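PDB 3L84: transketolase from Campylobacter jejuni, which belongs to the thiamine diphosphate-binding transketolase family and is built as a dimer, each chain carrying two parallel sheets and one mixed sheet. Local coordinates for residues 33-38 and 178-183; 40-45 and 145-150; 210-213 and 218-221; 225-228 and 233-236. One frame throughout, in Å; residues are numbered along the deposited sequence. Where two conformers were deposited one is given.

Interaction 1 (33-38 and 178-183)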
loop_
_atom_site.group_PDB
_atom_site.type_symbol
_atom_site.label_atom_id
_atom_site.label_comp_id
_atom_site.label_asym_id
_atom_site.label_seq_id
_atom_site.Cartn_x
_atom_site.Cartn_y
_atom_site.Cartn_z
ATOM N N LEU A 33 -25.540 0.225 -16.852
ATOM C CA LEU A 33 -26.876 0.772 -17.067
ATOM C C LEU A 33 -26.996 2.193 -16.528
ATOM O O LEU A 33 -27.648 3.032 -17.157
ATOM C CB LEU A 33 -27.960 -0.138 -16.471
ATOM C CG LEU A 33 -28.541 -1.176 -17.426
ATOM C CD1 LEU A 33 -27.473 -2.116 -18.003
ATOM C CD2 LEU A 33 -29.613 -1.980 -16.718
ATOM N N GLY A 34 -26.359 2.469 -15.402
ATOM C CA GLY A 34 -26.373 3.799 -14.815
ATOM C C GLY A 34 -25.604 4.821 -15.618
ATOM O O GLY A 34 -25.948 5.990 -15.576
ATOM N N LEU A 35 -24.602 4.370 -16.363
ATOM C CA LEU A 35 -23.678 5.243 -17.077
ATOM C C LEU A 35 -23.990 5.353 -18.579
ATOM O O LEU A 35 -23.358 6.127 -19.302
ATOM C CB LEU A 35 -22.232 4.782 -16.909
ATOM C CG LEU A 35 -21.669 4.993 -15.505
ATOM C CD1 LEU A 35 -20.359 4.214 -15.383
ATOM C CD2 LEU A 35 -21.475 6.452 -15.262
ATOM N N ALA A 36 -24.974 4.605 -19.067
ATOM C CA ALA A 36 -25.172 4.501 -20.512
ATOM C C ALA A 36 -25.605 5.799 -21.185
ATOM O O ALA A 36 -25.191 6.070 -22.323
ATOM C CB ALA A 36 -26.165 3.396 -20.838
ATOM N N ASP A 37 -26.383 6.612 -20.469
ATOM C CA ASP A 37 -26.796 7.880 -21.044
ATOM C C ASP A 37 -25.607 8.846 -21.150
ATOM O O ASP A 37 -25.426 9.526 -22.170
ATOM C CB ASP A 37 -27.937 8.501 -20.227
ATOM C CG ASP A 37 -29.157 7.599 -20.154
ATOM O OD1 ASP A 37 -29.550 7.007 -21.187
ATOM O OD2 ASP A 37 -29.695 7.420 -19.050
ATOM N N ILE A 38 -24.790 8.909 -20.101
ATOM C CA ILE A 38 -23.588 9.712 -20.115
ATOM C C ILE A 38 -22.664 9.306 -21.255
ATOM O O ILE A 38 -22.159 10.154 -21.975
ATOM C CB ILE A 38 -22.865 9.628 -18.755
ATOM C CG1 ILE A 38 -23.697 10.326 -17.660
ATOM C CG2 ILE A 38 -21.423 10.202 -18.857
ATOM C CD1 ILE A 38 -23.294 9.966 -16.211
ATOM N N ILE A 178 -15.800 12.517 -14.287
ATOM C CA ILE A 178 -17.234 12.319 -14.221
ATOM C C ILE A 178 -17.491 11.290 -13.127
ATOM O O ILE A 178 -17.097 10.121 -13.247
ATOM C CB ILE A 178 -17.807 11.849 -15.564
ATOM C CG1 ILE A 178 -17.442 12.840 -16.637
ATOM C CG2 ILE A 178 -19.317 11.620 -15.435
ATOM C CD1 ILE A 178 -17.723 12.361 -18.065
ATOM N N TYR A 179 -18.127 11.736 -12.049
ATOM C CA TYR A 179 -18.438 10.917 -10.864
ATOM C C TYR A 179 -19.867 10.406 -10.923
ATOM O O TYR A 179 -20.825 11.190 -10.953
ATOM C CB TYR A 179 -18.149 11.737 -9.611
ATOM C CG TYR A 179 -18.727 11.265 -8.294
ATOM C CD1 TYR A 179 -18.755 9.931 -7.936
ATOM C CD2 TYR A 179 -19.239 12.186 -7.407
ATOM C CE1 TYR A 179 -19.278 9.516 -6.723
ATOM C CE2 TYR A 179 -19.771 11.796 -6.195
ATOM C CZ TYR A 179 -19.794 10.467 -5.858
ATOM O OH TYR A 179 -20.317 10.087 -4.625
ATOM N N ASP A 180 -19.995 9.087 -10.975
ATOM C CA ASP A 180 -21.279 8.411 -10.986
ATOM C C ASP A 180 -21.791 8.340 -9.562
ATOM O O ASP A 180 -21.439 7.441 -8.779
ATOM C CB ASP A 180 -21.092 6.990 -11.551
ATOM C CG ASP A 180 -22.385 6.230 -11.610
ATOM O OD1 ASP A 180 -23.421 6.918 -11.459
ATOM O OD2 ASP A 180 -22.359 4.993 -11.769
ATOM N N SER A 181 -22.616 9.310 -9.214
ATOM C CA SER A 181 -23.167 9.409 -7.869
ATOM C C SER A 181 -24.518 8.698 -7.829
ATOM O O SER A 181 -25.550 9.284 -8.145
ATOM C CB SER A 181 -23.303 10.871 -7.485
ATOM O OG SER A 181 -23.803 10.977 -6.177
ATOM N N ASN A 182 -24.492 7.411 -7.484
ATOM C CA ASN A 182 -25.683 6.556 -7.494
ATOM C C ASN A 182 -26.169 6.101 -6.116
ATOM O O ASN A 182 -27.119 5.322 -6.025
ATOM C CB ASN A 182 -25.492 5.378 -8.459
ATOM C CG ASN A 182 -24.426 4.419 -8.036
ATOM O OD1 ASN A 182 -23.905 4.492 -6.911
ATOM N ND2 ASN A 182 -24.050 3.492 -8.955
ATOM N N ASN A 183 -25.535 6.640 -5.069
ATOM C CA ASN A 183 -26.031 6.456 -3.693
ATOM C C ASN A 183 -25.784 5.044 -3.155
ATOM O O ASN A 183 -26.263 4.760 -2.071
ATOM C CB ASN A 183 -27.548 6.781 -3.600
ATOM C CG ASN A 183 -28.010 7.143 -2.177
ATOM O OD1 ASN A 183 -29.113 6.773 -1.746
ATOM N ND2 ASN A 183 -27.165 7.857 -1.452
#
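L35 of helix 30-42 lays its isobutyl end against D180 near the C-terminal end of strand 175-181, the middle strand of the five-stranded parallel sheet in the thiamine diphosphate-binding domain. This is a helix packed over the face of an alpha/beta sheet, and the tighter part of the contact lies here, where the CA atoms of L35 and D180 are 7.3 Å apart. L35 CD2 rests on both D180 CB and D180 CG, each at 3.8 Å, while L35 CG approaches D180 OD2 at 3.8 Å, so the leucine covers the aliphatic stem and one oxygen of the carboxylate. D180 carries CG anti to its N (chi1 -179°), which stands the carboxylate up beside the helix. The other oxygen, OD1, is hydrogen-bonded to T240 OG1, and that bond helps to fix the group's rotation. G34, without a side chain, lies on the side of the helix facing the D180 carboxylate. Past D180 the strand soon gives way to loop, with N182 partly exposed and N183 exposed at the solvent side. One turn further along the helix the packing is looser but still buried, where I38 meets I178 between helix and strand through one branch methyl each, with I38 CG2 lying 4.3 Å from I178 CG2.

Interaction 2 (40-45 and 145-150)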
loop_
_atom_site.group_PDB
_atom_site.type_symbol
_atom_site.label_atom_id
_atom_site.label_comp_id
_atom_site.label_asym_id
_atom_site.label_seq_id
_atom_site.Cartn_x
_atom_site.Cartn_y
_atom_site.Cartn_z
ATOM N N SER A 40 -23.332 7.704 -24.030
ATOM C CA SER A 40 -23.925 8.037 -25.307
ATOM C C SER A 40 -23.676 9.474 -25.707
ATOM O O SER A 40 -23.297 9.758 -26.834
ATOM C CB SER A 40 -25.402 7.737 -25.249
ATOM O OG SER A 40 -25.548 6.345 -25.119
ATOM N N VAL A 41 -23.873 10.405 -24.772
ATOM C CA VAL A 41 -23.569 11.795 -25.069
ATOM C C VAL A 41 -22.071 12.046 -25.250
ATOM O O VAL A 41 -21.633 12.728 -26.154
ATOM C CB VAL A 41 -24.115 12.719 -23.982
ATOM C CG1 VAL A 41 -23.798 14.154 -24.302
ATOM C CG2 VAL A 41 -25.639 12.545 -23.853
ATOM N N LEU A 42 -21.269 11.448 -24.374
ATOM C CA LEU A 42 -19.821 11.595 -24.459
ATOM C C LEU A 42 -19.288 11.130 -25.807
ATOM O O LEU A 42 -18.310 11.690 -26.297
ATOM C CB LEU A 42 -19.136 10.831 -23.303
ATOM C CG LEU A 42 -17.631 10.991 -23.200
ATOM C CD1 LEU A 42 -17.167 12.432 -23.040
ATOM C CD2 LEU A 42 -17.123 10.165 -22.018
ATOM N N SER A 43 -19.904 10.126 -26.425
ATOM C CA SER A 43 -19.454 9.658 -27.738
ATOM C C SER A 43 -19.426 10.766 -28.808
ATOM O O SER A 43 -18.658 10.671 -29.770
ATOM C CB SER A 43 -20.293 8.478 -28.243
ATOM O OG SER A 43 -21.580 8.883 -28.678
ATOM N N TYR A 44 -20.244 11.804 -28.653
ATOM C CA TYR A 44 -20.273 12.933 -29.592
ATOM C C TYR A 44 -19.163 13.924 -29.340
ATOM O O TYR A 44 -18.898 14.766 -30.187
ATOM C CB TYR A 44 -21.628 13.652 -29.506
ATOM C CG TYR A 44 -22.762 12.857 -30.090
ATOM C CD1 TYR A 44 -23.177 13.080 -31.404
ATOM C CD2 TYR A 44 -23.381 11.845 -29.364
ATOM C CE1 TYR A 44 -24.184 12.344 -31.957
ATOM C CE2 TYR A 44 -24.405 11.093 -29.924
ATOM C CZ TYR A 44 -24.808 11.353 -31.224
ATOM O OH TYR A 44 -25.823 10.627 -31.793
ATOM N N HIS A 45 -18.563 13.873 -28.150
ATOM C CA HIS A 45 -17.491 14.795 -27.789
ATOM C C HIS A 45 -16.094 14.184 -27.936
ATOM O O HIS A 45 -15.131 14.905 -28.190
ATOM C CB HIS A 45 -17.675 15.246 -26.336
ATOM C CG HIS A 45 -18.876 16.105 -26.133
ATOM N ND1 HIS A 45 -18.811 17.478 -26.147
ATOM C CD2 HIS A 45 -20.171 15.783 -25.941
ATOM C CE1 HIS A 45 -20.029 17.965 -25.955
ATOM N NE2 HIS A 45 -20.878 16.957 -25.845
ATOM N N LYS A 145 -8.274 16.160 -24.521
ATOM C CA LYS A 145 -8.827 16.003 -23.171
ATOM C C LYS A 145 -8.500 14.644 -22.594
ATOM O O LYS A 145 -8.087 13.717 -23.306
ATOM C CB LYS A 145 -10.338 16.206 -23.215
ATOM C CG LYS A 145 -10.763 17.584 -23.681
ATOM C CD LYS A 145 -10.394 18.704 -22.715
ATOM C CE LYS A 145 -10.835 20.087 -23.223
ATOM N NZ LYS A 145 -10.366 21.131 -22.290
ATOM N N ILE A 146 -8.724 14.533 -21.284
ATOM C CA ILE A 146 -8.655 13.283 -20.528
ATOM C C ILE A 146 -9.954 13.172 -19.774
ATOM O O ILE A 146 -10.285 14.065 -18.966
ATOM C CB ILE A 146 -7.484 13.243 -19.550
ATOM C CG1 ILE A 146 -6.125 13.392 -20.279
ATOM C CG2 ILE A 146 -7.535 11.931 -18.753
ATOM C CD1 ILE A 146 -5.693 14.758 -20.747
ATOM N N TYR A 147 -10.761 12.180 -20.119
ATOM C CA TYR A 147 -12.058 11.906 -19.491
ATOM C C TYR A 147 -11.930 10.689 -18.612
ATOM O O TYR A 147 -11.451 9.638 -19.040
ATOM C CB TYR A 147 -13.132 11.623 -20.551
ATOM C CG TYR A 147 -13.464 12.781 -21.446
ATOM C CD1 TYR A 147 -14.312 13.800 -21.024
ATOM C CD2 TYR A 147 -12.949 12.863 -22.740
ATOM C CE1 TYR A 147 -14.652 14.841 -21.876
ATOM C CE2 TYR A 147 -13.252 13.919 -23.581
ATOM C CZ TYR A 147 -14.097 14.927 -23.140
ATOM O OH TYR A 147 -14.460 16.017 -23.938
ATOM N N CYS A 148 -12.355 10.801 -17.360
ATOM C CA CYS A 148 -12.334 9.664 -16.467
ATOM C C CYS A 148 -13.698 9.452 -15.874
ATOM O O CYS A 148 -14.280 10.417 -15.348
ATOM C CB CYS A 148 -11.352 9.933 -15.333
ATOM S SG CYS A 148 -11.197 8.642 -14.111
ATOM N N LEU A 149 -14.217 8.232 -15.954
ATOM C CA LEU A 149 -15.461 7.885 -15.254
ATOM C C LEU A 149 -15.109 7.182 -13.972
ATOM O O LEU A 149 -14.323 6.250 -13.974
ATOM C CB LEU A 149 -16.345 6.963 -16.096
ATOM C CG LEU A 149 -17.175 7.552 -17.229
ATOM C CD1 LEU A 149 -16.332 8.406 -18.191
ATOM C CD2 LEU A 149 -17.885 6.393 -17.963
ATOM N N CYS A 150 -15.668 7.643 -12.867
ATOM C CA CYS A 150 -15.380 7.055 -11.552
ATOM C C CYS A 150 -16.645 6.917 -10.733
ATOM O O CYS A 150 -17.682 7.439 -11.106
ATOM C CB CYS A 150 -14.302 7.883 -10.823
ATOM S SG CYS A 150 -14.923 9.433 -10.136
HETATM O O HOH W 1 -13.294 16.121 -26.342
#
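Y147, near the start of strand 146-151, offers one ring face to L42 of helix 30-42. L42 CD1 sits over the middle of the ring, 3.7 Å from its centroid and 14° off the normal, a CH-pi contact in which the leucine and tyrosine side chains run antiparallel past one another. Trans chi1 (-175°) sends the L42 branch out from the helix toward the sheet. At the ring's far end Y147 OH lies 4.1 Å from H45 CB and donates a hydrogen bond to a water, Y147 OH to water O 2.7 Å, in the plane of the ring. The same water donates to H45 O at 2.9 Å, bridging the strand to the backbone of H45. The H45 imidazole turns elsewhere, its NE2 bonded to N221 and its ND1 to K228. Strand 146-151 belongs to the five-stranded parallel sheet, and helix 30-42 packs on one face of it; C148 points away from that helix and touches L177 of the neighbouring strand 175-181. L149 returns to the helix side, where its CD1 is 4.3 Å from L42 CD2; L149 was modelled in two conformers, so this looser methyl contact is less certain than the one over the Y147 face.

Interaction 3 (210-213 and 218-221)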
loop_
_atom_site.group_PDB
_atom_site.type_symbol
_atom_site.label_atom_id
_atom_site.label_comp_id
_atom_site.label_asym_id
_atom_site.label_seq_id
_atom_site.Cartn_x
_atom_site.Cartn_y
_atom_site.Cartn_z
ATOM N N LEU A 210 -19.430 20.809 -11.429
ATOM C CA LEU A 210 -20.766 20.871 -12.032
ATOM C C LEU A 210 -21.578 19.718 -11.480
ATOM O O LEU A 210 -21.026 18.651 -11.224
ATOM C CB LEU A 210 -20.645 20.752 -13.568
ATOM C CG LEU A 210 -19.705 21.790 -14.197
ATOM C CD1 LEU A 210 -19.485 21.561 -15.725
ATOM C CD2 LEU A 210 -20.174 23.176 -13.930
ATOM N N SER A 211 -22.882 19.897 -11.312
ATOM C CA SER A 211 -23.773 18.893 -10.761
ATOM C C SER A 211 -24.968 18.722 -11.669
ATOM O O SER A 211 -25.685 19.722 -11.936
ATOM C CB SER A 211 -24.256 19.325 -9.381
ATOM O OG SER A 211 -23.143 19.396 -8.480
ATOM N N ILE A 212 -25.170 17.511 -12.180
ATOM C CA ILE A 212 -26.211 17.197 -13.166
ATOM C C ILE A 212 -27.002 15.939 -12.824
ATOM O O ILE A 212 -26.583 15.115 -11.984
ATOM C CB ILE A 212 -25.622 16.985 -14.582
ATOM C CG1 ILE A 212 -24.763 15.718 -14.681
ATOM C CG2 ILE A 212 -24.838 18.229 -15.035
ATOM C CD1 ILE A 212 -24.332 15.390 -16.085
ATOM N N ASN A 213 -28.123 15.803 -13.527
ATOM C CA ASN A 213 -28.887 14.565 -13.663
ATOM C C ASN A 213 -28.225 13.787 -14.799
ATOM O O ASN A 213 -28.248 14.182 -15.976
ATOM C CB ASN A 213 -30.351 14.892 -13.993
ATOM C CG ASN A 213 -31.219 13.671 -14.209
ATOM O OD1 ASN A 213 -30.750 12.588 -14.434
ATOM N ND2 ASN A 213 -32.544 13.877 -14.143
ATOM N N GLU A 218 -29.737 16.545 -22.328
ATOM C CA GLU A 218 -29.419 17.949 -22.448
ATOM C C GLU A 218 -28.485 18.398 -21.333
ATOM O O GLU A 218 -27.558 19.147 -21.584
ATOM C CB GLU A 218 -30.712 18.781 -22.493
ATOM C CG GLU A 218 -30.534 20.301 -22.587
ATOM C CD GLU A 218 -31.848 21.086 -22.728
ATOM O OE1 GLU A 218 -32.927 20.599 -22.297
ATOM O OE2 GLU A 218 -31.797 22.221 -23.273
ATOM N N GLU A 219 -28.734 17.978 -20.103
ATOM C CA GLU A 219 -27.878 18.424 -18.997
ATOM C C GLU A 219 -26.459 17.844 -19.142
ATOM O O GLU A 219 -25.464 18.531 -18.891
ATOM C CB GLU A 219 -28.435 17.967 -17.646
ATOM C CG GLU A 219 -29.681 18.678 -17.185
ATOM C CD GLU A 219 -30.107 18.254 -15.786
ATOM O OE1 GLU A 219 -29.217 18.153 -14.887
ATOM O OE2 GLU A 219 -31.337 18.050 -15.566
ATOM N N ILE A 220 -26.357 16.598 -19.600
ATOM C CA ILE A 220 -25.041 15.973 -19.799
ATOM C C ILE A 220 -24.264 16.740 -20.860
ATOM O O ILE A 220 -23.093 17.080 -20.678
ATOM C CB ILE A 220 -25.151 14.506 -20.229
ATOM C CG1 ILE A 220 -25.872 13.659 -19.177
ATOM C CG2 ILE A 220 -23.757 13.933 -20.520
ATOM C CD1 ILE A 220 -26.496 12.337 -19.697
ATOM N N ASN A 221 -24.921 17.030 -21.984
ATOM C CA ASN A 221 -24.279 17.730 -23.079
ATOM C C ASN A 221 -23.815 19.123 -22.633
ATOM O O ASN A 221 -22.668 19.499 -22.887
ATOM C CB ASN A 221 -25.189 17.828 -24.292
ATOM C CG ASN A 221 -24.507 18.448 -25.450
ATOM O OD1 ASN A 221 -23.536 17.917 -25.969
ATOM N ND2 ASN A 221 -25.034 19.582 -25.911
#
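The backbone N of N213 donates to E219 OE1 at 2.9 Å, with an almost straight N-H...O angle of 178°. The approach is from above the carboxylate, 46° out of its plane. E219 starts beside its own backbone N (chi1 -72°) and then runs extended, which carries the carboxylate from the first turn of helix 217-228 back to the end of strand 208-213. There it also lies against N213 CB, with OE1 at 3.6 Å and OE2 at 3.7 Å from that carbon. The asparagine's OD1 is used separately, accepting from H215 N in the connecting loop, while D216 OD1 takes the N-H of E219, so the turn is tied at several points. Next to this bond, I212 places CG1 between its N and its carbonyl carbon and drives CD1 into the helix: I212 CD1 lies 3.8 Å from I220 CA and 3.9 Å from I220 CG1, the two isoleucines crossing at about a right angle. Strand and helix open a beta-alpha-beta unit that runs on to strand 234-239, which lies beside 208-213 in the parallel sheet, bonds to the I212 backbone and packs I236 and A238 against its side chain. I220 also packs against D37, I38 and V41 of helix 30-42.

Interaction 4 (225-228 and 233-236); sequences EQAK and PCLI
A227 CB meets C234 SG at 3.5 Å, the closest approach between residues 225-228 of helix 217-228 and the start of strand 234-239. The sulfur also comes within 3.8 Å of A227 CA, and it gets there because C234 holds SG anti to its N (chi1 -174°), raising it off the sheet toward the helix. Beside it, I236 extends CG1 and CD1 so that I236 CD1 touches the same A227 CB at 4.1 Å. The small alanine methyl thus sits over two residues two places apart on one face of the strand, and the backbones come close, with the CA atoms of A227 and C234 5.9 Å apart. In the next shell, I176 of strand 175-181 also touches A227, and L210 of strand 208-213 packs on C234. Backbone bonds from C234 to F175 and L177, and from L235 to E208 and L210, hold the strand in the sheet between 175-181 and 208-213. L235 faces the other side and packs on helix 198-204. On the helix, K228 O accepts a hydrogen bond from K145 NZ. This is the second half of a beta-alpha-beta crossover. No hydrogen bond joins the two segments; their contact is apolar, a methyl against a sulfur and a second methyl, and probably rests on van der Waals packing and burial.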
loop_
_atom_site.group_PDB
_atom_site.type_symbol
_atom_site.label_atom_id
_atom_site.label_comp_id
_atom_site.label_asym_id
_atom_site.label_seq_id
_atom_site.Cartn_x
_atom_site.Cartn_y
_atom_site.Cartn_z
ATOM N N GLU A 225 -19.953 20.548 -22.458
ATOM C CA GLU A 225 -19.511 21.761 -23.139
ATOM C C GLU A 225 -18.868 22.734 -22.155
ATOM O O GLU A 225 -17.835 23.323 -22.450
ATOM C CB GLU A 225 -20.663 22.433 -23.888
ATOM C CG GLU A 225 -21.180 21.637 -25.086
ATOM C CD GLU A 225 -20.188 21.558 -26.253
ATOM O OE1 GLU A 225 -18.979 21.812 -26.060
ATOM O OE2 GLU A 225 -20.621 21.224 -27.377
ATOM N N GLN A 226 -19.474 22.911 -20.987
ATOM C CA GLN A 226 -18.897 23.787 -19.968
ATOM C C GLN A 226 -17.551 23.246 -19.452
ATOM O O GLN A 226 -16.575 24.006 -19.318
ATOM C CB GLN A 226 -19.872 23.921 -18.812
ATOM C CG GLN A 226 -19.441 24.868 -17.727
ATOM C CD GLN A 226 -20.606 25.275 -16.846
ATOM O OE1 GLN A 226 -21.734 24.768 -17.004
ATOM N NE2 GLN A 226 -20.352 26.209 -15.926
ATOM N N ALA A 227 -17.496 21.955 -19.178
ATOM C CA ALA A 227 -16.259 21.340 -18.678
ATOM C C ALA A 227 -15.104 21.521 -19.664
ATOM O O ALA A 227 -13.987 21.789 -19.240
ATOM C CB ALA A 227 -16.489 19.880 -18.401
ATOM N N LYS A 228 -15.389 21.405 -20.958
ATOM C CA LYS A 228 -14.358 21.537 -21.987
ATOM C C LYS A 228 -13.741 22.925 -22.068
ATOM O O LYS A 228 -12.618 23.064 -22.564
ATOM C CB LYS A 228 -14.915 21.071 -23.340
ATOM C CG LYS A 228 -15.117 19.568 -23.361
ATOM C CD LYS A 228 -15.999 19.046 -24.427
ATOM C CE LYS A 228 -15.472 19.245 -25.804
ATOM N NZ LYS A 228 -16.599 19.183 -26.867
ATOM N N PRO A 233 -9.142 21.862 -13.645
ATOM C CA PRO A 233 -9.670 20.489 -13.726
ATOM C C PRO A 233 -11.138 20.540 -13.347
ATOM O O PRO A 233 -11.509 21.361 -12.492
ATOM C CB PRO A 233 -8.803 19.697 -12.716
ATOM C CG PRO A 233 -8.263 20.749 -11.771
ATOM C CD PRO A 233 -8.079 21.970 -12.632
ATOM N N CYS A 234 -11.960 19.717 -13.975
ATOM C CA CYS A 234 -13.405 19.795 -13.785
ATOM C C CYS A 234 -14.001 18.496 -13.346
ATOM O O CYS A 234 -13.715 17.458 -13.953
ATOM C CB CYS A 234 -14.047 20.249 -15.081
ATOM S SG CYS A 234 -15.826 20.580 -15.003
ATOM N N LEU A 235 -14.829 18.558 -12.316
ATOM C CA LEU A 235 -15.600 17.446 -11.810
ATOM C C LEU A 235 -17.041 17.643 -12.200
ATOM O O LEU A 235 -17.605 18.691 -11.915
ATOM C CB LEU A 235 -15.487 17.344 -10.291
ATOM C CG LEU A 235 -16.402 16.306 -9.629
ATOM C CD1 LEU A 235 -15.910 14.907 -9.977
ATOM C CD2 LEU A 235 -16.479 16.444 -8.114
ATOM N N ILE A 236 -17.630 16.645 -12.833
ATOM C CA ILE A 236 -19.062 16.567 -13.063
ATOM C C ILE A 236 -19.623 15.525 -12.106
ATOM O O ILE A 236 -19.306 14.342 -12.199
ATOM C CB ILE A 236 -19.397 16.202 -14.528
ATOM C CG1 ILE A 236 -18.845 17.283 -15.455
ATOM C CG2 ILE A 236 -20.898 16.037 -14.705
ATOM C CD1 ILE A 236 -18.929 16.928 -16.969
#

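All four contacts sit on one five-stranded parallel sheet in the thiamine diphosphate-binding domain, with centres 10 to 16 Å apart. Along the chain, interaction 2 is nested inside the loop closed by interaction 1, and interactions 3 and 4 follow in series. Interactions 1 and 2 share helix 30-42 and use the neighbouring strands 175-181 and 146-151; interactions 3 and 4 share helix 217-228, which links strands 208-213 and 234-239. The two helices lie side by side on the same face and touch, V41 CB being 3.7 Å from I220 CG2. Through sequence-distant and local contacts together, two touching helices, 30-42 and 217-228, thus pack against the same sheet.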